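Local coordinates for TraI domain-containing protein (Salmonella typhi, PDB 2IPQ) that is of unknown function but probably takes part in conjugal DNA transfer as a TraI-like protein, of which this chain is the C-terminal domain, at residues K81-L95 / K106-I118. Residues are numbered along the deposited sequence; the frame is centred on the assembly and turned at random.
Sequences KHRVSDSRRFWQCCL and KKLTGYLIKMSEI
Strands 91-95 and 106-114 form an antiparallel beta hairpin within the sheet, and the loop leading into strand 91-95 first runs beside the far end of the longer strand. The ladder runs through three hydrogen-bonded pairs, Leu95–Lys106, Cys93–Leu108 and Trp91–Gly110. Cys93 and Leu108 bond in both directions, each N lying 2.8 Å from the partner's O. Gly110 puts no side chain beside Trp91, and the indole instead packs against Leu112, two residues on. With CG beside its backbone N (chi1 -70°), Leu112 lays CD1 over the indole, 3.8 Å from the centroid of the five-membered ring, a CH-pi contact; Arg88 CD packs on the opposite face. Beyond the ladder, Arg83 N reaches Leu112 O (2.6 Å) almost straight. Where the loop swings away from the strand a water bridges the two, accepting from Leu112 N (3.0 Å) and lying 2.7 Å from both Arg83 O and Arg89 O. Tyr111 emerges on the other side of the strand among aromatics. Its edge meets the face of His82, centroids 5.1 Å apart, while Phe90 lies alongside and brings CE1 over its ring face, the planes inclined at 41°. A tyrosine suits this place because its ring serves both aromatic neighbours while OH bonds to Glu77 and Gln73 of helix 68-77. In the sheet, strand 39-43 flanks 106-114 and strand 131-133 flanks 91-95, placing the hairpin at its centre.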
loop_
_atom_site.group_PDB
_atom_site.type_symbol
_atom_site.label_atom_id
_atom_site.label_comp_id
_atom_site.label_asym_id
_atom_site.label_seq_id
_atom_site.Cartn_x
_atom_site.Cartn_y
_atom_site.Cartn_z
ATOM N N LYS A 81 -2.773 -3.668 10.905
ATOM C CA LYS A 81 -3.211 -4.435 9.735
ATOM C C LYS A 81 -2.025 -4.878 8.880
ATOM O O LYS A 81 -2.125 -5.844 8.097
ATOM C CB LYS A 81 -4.182 -3.610 8.876
ATOM C CG LYS A 81 -5.281 -2.898 9.646
ATOM C CD LYS A 81 -6.250 -3.901 10.240
ATOM C CE LYS A 81 -7.655 -3.426 10.092
ATOM N NZ LYS A 81 -8.520 -4.110 11.066
ATOM N N HIS A 82 -0.908 -4.167 9.022
ATOM C CA HIS A 82 0.258 -4.401 8.177
ATOM C C HIS A 82 0.998 -5.653 8.645
ATOM O O HIS A 82 0.935 -6.051 9.823
ATOM C CB HIS A 82 1.182 -3.175 8.131
ATOM C CG HIS A 82 1.681 -2.721 9.473
ATOM N ND1 HIS A 82 0.869 -2.108 10.408
ATOM C CD2 HIS A 82 2.914 -2.781 10.030
ATOM C CE1 HIS A 82 1.582 -1.821 11.486
ATOM N NE2 HIS A 82 2.825 -2.224 11.284
ATOM N N ARG A 83 1.704 -6.292 7.723
ATOM C CA ARG A 83 2.553 -7.398 8.121
ATOM C C ARG A 83 3.772 -6.911 8.939
ATOM O O ARG A 83 4.448 -5.943 8.590
ATOM C CB ARG A 83 2.952 -8.194 6.887
ATOM C CG ARG A 83 4.011 -9.233 7.095
ATOM C CD ARG A 83 4.560 -9.744 5.740
ATOM N NE ARG A 83 5.153 -11.082 5.885
ATOM C CZ ARG A 83 6.132 -11.559 5.116
ATOM N NH1 ARG A 83 6.643 -10.823 4.149
ATOM N NH2 ARG A 83 6.613 -12.778 5.322
ATOM N N VAL A 84 4.042 -7.586 10.040
ATOM C CA VAL A 84 5.263 -7.353 10.783
ATOM C C VAL A 84 5.913 -8.706 10.930
ATOM O O VAL A 84 5.381 -9.619 11.569
ATOM C CB VAL A 84 5.012 -6.737 12.193
ATOM C CG1 VAL A 84 6.331 -6.643 12.979
ATOM C CG2 VAL A 84 4.369 -5.363 12.090
ATOM N N SER A 85 7.072 -8.839 10.323
ATOM C CA SER A 85 7.712 -10.128 10.263
ATOM C C SER A 85 9.014 -10.113 11.072
ATOM O O SER A 85 10.035 -9.599 10.623
ATOM C CB SER A 85 7.930 -10.534 8.807
ATOM O OG SER A 85 8.811 -11.626 8.731
ATOM N N ASP A 86 8.956 -10.671 12.273
ATOM C CA ASP A 86 10.107 -10.667 13.185
ATOM C C ASP A 86 10.685 -9.241 13.340
ATOM O O ASP A 86 11.893 -9.009 13.129
ATOM C CB ASP A 86 11.167 -11.622 12.639
ATOM C CG ASP A 86 12.149 -12.068 13.681
ATOM O OD1 ASP A 86 11.909 -11.834 14.913
ATOM O OD2 ASP A 86 13.182 -12.665 13.246
ATOM N N SER A 87 9.799 -8.304 13.695
ATOM C CA SER A 87 10.124 -6.886 13.928
ATOM C C SER A 87 10.246 -5.971 12.694
ATOM O O SER A 87 10.317 -4.752 12.816
ATOM C CB SER A 87 11.283 -6.713 14.923
ATOM O OG SER A 87 12.509 -6.506 14.254
ATOM N N ARG A 88 10.255 -6.544 11.504
ATOM C CA ARG A 88 10.373 -5.720 10.307
ATOM C C ARG A 88 9.009 -5.304 9.776
ATOM O O ARG A 88 8.163 -6.157 9.514
ATOM C CB ARG A 88 11.160 -6.465 9.233
ATOM C CG ARG A 88 10.802 -6.098 7.810
ATOM C CD ARG A 88 11.654 -6.913 6.870
ATOM N NE ARG A 88 12.253 -6.040 5.883
ATOM C CZ ARG A 88 13.443 -6.236 5.337
ATOM N NH1 ARG A 88 14.166 -7.293 5.692
ATOM N NH2 ARG A 88 13.903 -5.372 4.436
ATOM N N ARG A 89 8.801 -3.996 9.616
ATOM C CA ARG A 89 7.487 -3.477 9.194
ATOM C C ARG A 89 7.529 -2.865 7.820
ATOM O O ARG A 89 6.482 -2.672 7.200
ATOM C CB ARG A 89 6.914 -2.473 10.211
ATOM C CG ARG A 89 7.808 -1.289 10.488
ATOM C CD ARG A 89 7.379 -0.546 11.740
ATOM N NE ARG A 89 7.319 0.902 11.537
ATOM C CZ ARG A 89 8.253 1.751 11.960
ATOM N NH1 ARG A 89 9.324 1.300 12.604
ATOM N NH2 ARG A 89 8.118 3.052 11.734
ATOM N N PHE A 90 8.747 -2.578 7.343
ATOM C CA PHE A 90 8.972 -1.996 6.011
ATOM C C PHE A 90 9.719 -2.936 5.078
ATOM O O PHE A 90 10.736 -3.497 5.450
ATOM C CB PHE A 90 9.740 -0.663 6.117
ATOM C CG PHE A 90 8.974 0.417 6.807
ATOM C CD1 PHE A 90 7.849 0.957 6.221
ATOM C CD2 PHE A 90 9.366 0.889 8.064
ATOM C CE1 PHE A 90 7.115 1.956 6.864
ATOM C CE2 PHE A 90 8.636 1.891 8.712
ATOM C CZ PHE A 90 7.504 2.426 8.098
ATOM N N TRP A 91 9.231 -3.088 3.850
ATOM C CA TRP A 91 9.981 -3.785 2.821
ATOM C C TRP A 91 10.420 -2.819 1.705
ATOM O O TRP A 91 9.704 -1.853 1.355
ATOM C CB TRP A 91 9.130 -4.918 2.223
ATOM C CG TRP A 91 9.112 -6.183 3.042
ATOM C CD1 TRP A 91 9.827 -7.329 2.799
ATOM C CD2 TRP A 91 8.338 -6.434 4.231
ATOM N NE1 TRP A 91 9.555 -8.269 3.773
ATOM C CE2 TRP A 91 8.646 -7.749 4.661
ATOM C CE3 TRP A 91 7.425 -5.674 4.978
ATOM C CZ2 TRP A 91 8.069 -8.322 5.805
ATOM C CZ3 TRP A 91 6.861 -6.241 6.115
ATOM C CH2 TRP A 91 7.179 -7.556 6.513
ATOM N N GLN A 92 11.601 -3.069 1.145
ATOM C CA GLN A 92 11.996 -2.381 -0.071
ATOM C C GLN A 92 11.566 -3.110 -1.310
ATOM O O GLN A 92 11.505 -4.344 -1.340
ATOM C CB GLN A 92 13.499 -2.203 -0.128
ATOM C CG GLN A 92 13.986 -1.158 0.815
ATOM C CD GLN A 92 15.312 -1.537 1.381
ATOM O OE1 GLN A 92 16.319 -1.559 0.660
ATOM N NE2 GLN A 92 15.331 -1.859 2.678
ATOM N N CYS A 93 11.282 -2.334 -2.344
ATOM C CA CYS A 93 10.843 -2.885 -3.612
ATOM C C CYS A 93 11.505 -2.062 -4.685
ATOM O O CYS A 93 11.844 -0.895 -4.451
ATOM C CB CYS A 93 9.333 -2.734 -3.747
ATOM S SG CYS A 93 8.418 -3.685 -2.497
ATOM N N CYS A 94 11.695 -2.673 -5.843
ATOM C CA CYS A 94 12.096 -1.964 -7.031
ATOM C C CYS A 94 10.847 -1.803 -7.873
ATOM O O CYS A 94 10.177 -2.786 -8.186
ATOM C CB CYS A 94 13.116 -2.787 -7.843
ATOM S SG CYS A 94 14.640 -3.099 -6.966
ATOM N N LEU A 95 10.533 -0.576 -8.254
ATOM C CA LEU A 95 9.455 -0.400 -9.229
ATOM C C LEU A 95 9.995 -0.130 -10.604
ATOM O O LEU A 95 10.599 0.914 -10.821
ATOM C CB LEU A 95 8.513 0.720 -8.791
ATOM C CG LEU A 95 7.400 1.108 -9.760
ATOM C CD1 LEU A 95 6.283 0.069 -9.724
ATOM C CD2 LEU A 95 6.883 2.490 -9.409
ATOM N N LYS A 106 12.608 2.592 -9.844
ATOM C CA LYS A 106 12.667 3.447 -8.693
ATOM C C LYS A 106 12.566 2.531 -7.486
ATOM O O LYS A 106 11.815 1.548 -7.465
ATOM C CB LYS A 106 11.559 4.497 -8.747
ATOM C CG LYS A 106 10.955 4.847 -7.436
ATOM C CD LYS A 106 10.514 6.320 -7.374
ATOM C CE LYS A 106 9.312 6.610 -8.277
ATOM N NZ LYS A 106 9.716 6.495 -9.699
ATOM N N LYS A 107 13.374 2.844 -6.497
ATOM C CA LYS A 107 13.387 2.075 -5.281
ATOM C C LYS A 107 12.393 2.675 -4.314
ATOM O O LYS A 107 12.370 3.892 -4.119
ATOM C CB LYS A 107 14.789 2.049 -4.694
ATOM C CG LYS A 107 15.199 0.648 -4.342
ATOM C CD LYS A 107 16.362 0.235 -5.127
ATOM C CE LYS A 107 16.295 -1.253 -5.425
ATOM N NZ LYS A 107 16.882 -1.508 -6.802
ATOM N N LEU A 108 11.555 1.821 -3.730
ATOM C CA LEU A 108 10.477 2.259 -2.876
ATOM C C LEU A 108 10.531 1.450 -1.579
ATOM O O LEU A 108 11.108 0.365 -1.540
ATOM C CB LEU A 108 9.135 1.949 -3.554
ATOM C CG LEU A 108 8.738 2.557 -4.892
ATOM C CD1 LEU A 108 7.396 1.928 -5.289
ATOM C CD2 LEU A 108 8.650 4.081 -4.762
ATOM N N THR A 109 9.912 1.982 -0.531
ATOM C CA THR A 109 9.668 1.224 0.701
ATOM C C THR A 109 8.216 1.414 1.130
ATOM O O THR A 109 7.572 2.388 0.738
ATOM C CB THR A 109 10.700 1.529 1.860
ATOM O OG1 THR A 109 10.061 2.109 2.981
ATOM C CG2 THR A 109 11.822 2.417 1.413
ATOM N N GLY A 110 7.699 0.470 1.910
ATOM C CA GLY A 110 6.345 0.582 2.402
ATOM C C GLY A 110 5.904 -0.691 3.075
ATOM O O GLY A 110 6.704 -1.542 3.397
ATOM N N TYR A 111 4.602 -0.810 3.251
ATOM C CA TYR A 111 4.008 -1.832 4.082
ATOM C C TYR A 111 3.587 -2.975 3.201
ATOM O O TYR A 111 3.251 -2.770 2.039
ATOM C CB TYR A 111 2.772 -1.245 4.760
ATOM C CG TYR A 111 3.081 -0.188 5.800
ATOM C CD1 TYR A 111 2.836 1.179 5.549
ATOM C CD2 TYR A 111 3.614 -0.544 7.034
ATOM C CE1 TYR A 111 3.124 2.171 6.541
ATOM C CE2 TYR A 111 3.901 0.420 8.020
ATOM C CZ TYR A 111 3.656 1.769 7.767
ATOM O OH TYR A 111 3.953 2.696 8.752
ATOM N N LEU A 112 3.597 -4.175 3.754
ATOM C CA LEU A 112 2.867 -5.300 3.182
ATOM C C LEU A 112 1.598 -5.603 3.962
ATOM O O LEU A 112 1.621 -5.696 5.181
ATOM C CB LEU A 112 3.754 -6.552 3.174
ATOM C CG LEU A 112 4.927 -6.535 2.178
ATOM C CD1 LEU A 112 5.594 -7.862 2.276
ATOM C CD2 LEU A 112 4.424 -6.323 0.803
ATOM N N ILE A 113 0.486 -5.773 3.273
ATOM C CA ILE A 113 -0.757 -6.116 3.949
ATOM C C ILE A 113 -1.344 -7.369 3.317
ATOM O O ILE A 113 -1.511 -7.423 2.097
ATOM C CB ILE A 113 -1.753 -4.965 3.762
ATOM C CG1 ILE A 113 -1.201 -3.701 4.425
ATOM C CG2 ILE A 113 -3.166 -5.362 4.259
ATOM C CD1 ILE A 113 -1.748 -2.435 3.823
ATOM N N LYS A 114 -1.663 -8.359 4.142
ATOM C CA LYS A 114 -2.235 -9.617 3.678
ATOM C C LYS A 114 -3.430 -9.335 2.809
ATOM O O LYS A 114 -4.283 -8.540 3.209
ATOM C CB LYS A 114 -2.718 -10.445 4.857
ATOM C CG LYS A 114 -1.669 -11.241 5.548
ATOM C CD LYS A 114 -2.298 -12.168 6.615
ATOM C CE LYS A 114 -3.236 -13.194 5.982
ATOM N NZ LYS A 114 -3.573 -14.328 6.893
HETATM N N MSE A 115 -3.495 -9.990 1.646
HETATM C CA MSE A 115 -4.569 -9.776 0.668
HETATM C C MSE A 115 -5.964 -9.831 1.274
HETATM O O MSE A 115 -6.830 -9.037 0.914
HETATM C CB MSE A 115 -4.527 -10.839 -0.433
HETATM C CG MSE A 115 -3.200 -10.978 -1.109
HETATM SE SE MSE A 115 -3.244 -10.453 -2.965
HETATM C CE MSE A 115 -3.119 -12.218 -3.801
ATOM N N SER A 116 -6.179 -10.782 2.179
ATOM C CA SER A 116 -7.491 -11.032 2.729
ATOM C C SER A 116 -7.918 -10.000 3.783
ATOM O O SER A 116 -9.046 -10.050 4.266
ATOM C CB SER A 116 -7.523 -12.430 3.339
ATOM O OG SER A 116 -6.604 -12.507 4.418
ATOM N N GLU A 117 -7.038 -9.073 4.156
ATOM C CA GLU A 117 -7.476 -7.948 4.978
ATOM C C GLU A 117 -8.169 -6.895 4.093
ATOM O O GLU A 117 -8.943 -6.078 4.585
ATOM C CB GLU A 117 -6.313 -7.326 5.776
ATOM C CG GLU A 117 -5.550 -8.288 6.725
ATOM C CD GLU A 117 -5.993 -8.239 8.207
ATOM O OE1 GLU A 117 -7.149 -7.848 8.517
ATOM O OE2 GLU A 117 -5.167 -8.607 9.076
ATOM N N ILE A 118 -7.876 -6.924 2.790
ATOM C CA ILE A 118 -8.482 -6.004 1.822
ATOM C C ILE A 118 -9.534 -6.711 0.994
ATOM O O ILE A 118 -10.699 -6.324 0.990
ATOM C CB ILE A 118 -7.468 -5.457 0.785
ATOM C CG1 ILE A 118 -6.178 -4.939 1.441
ATOM C CG2 ILE A 118 -8.168 -4.469 -0.165
ATOM C CD1 ILE A 118 -6.336 -3.702 2.248
HETATM O O HOH W 1 4.255 -4.109 6.664
#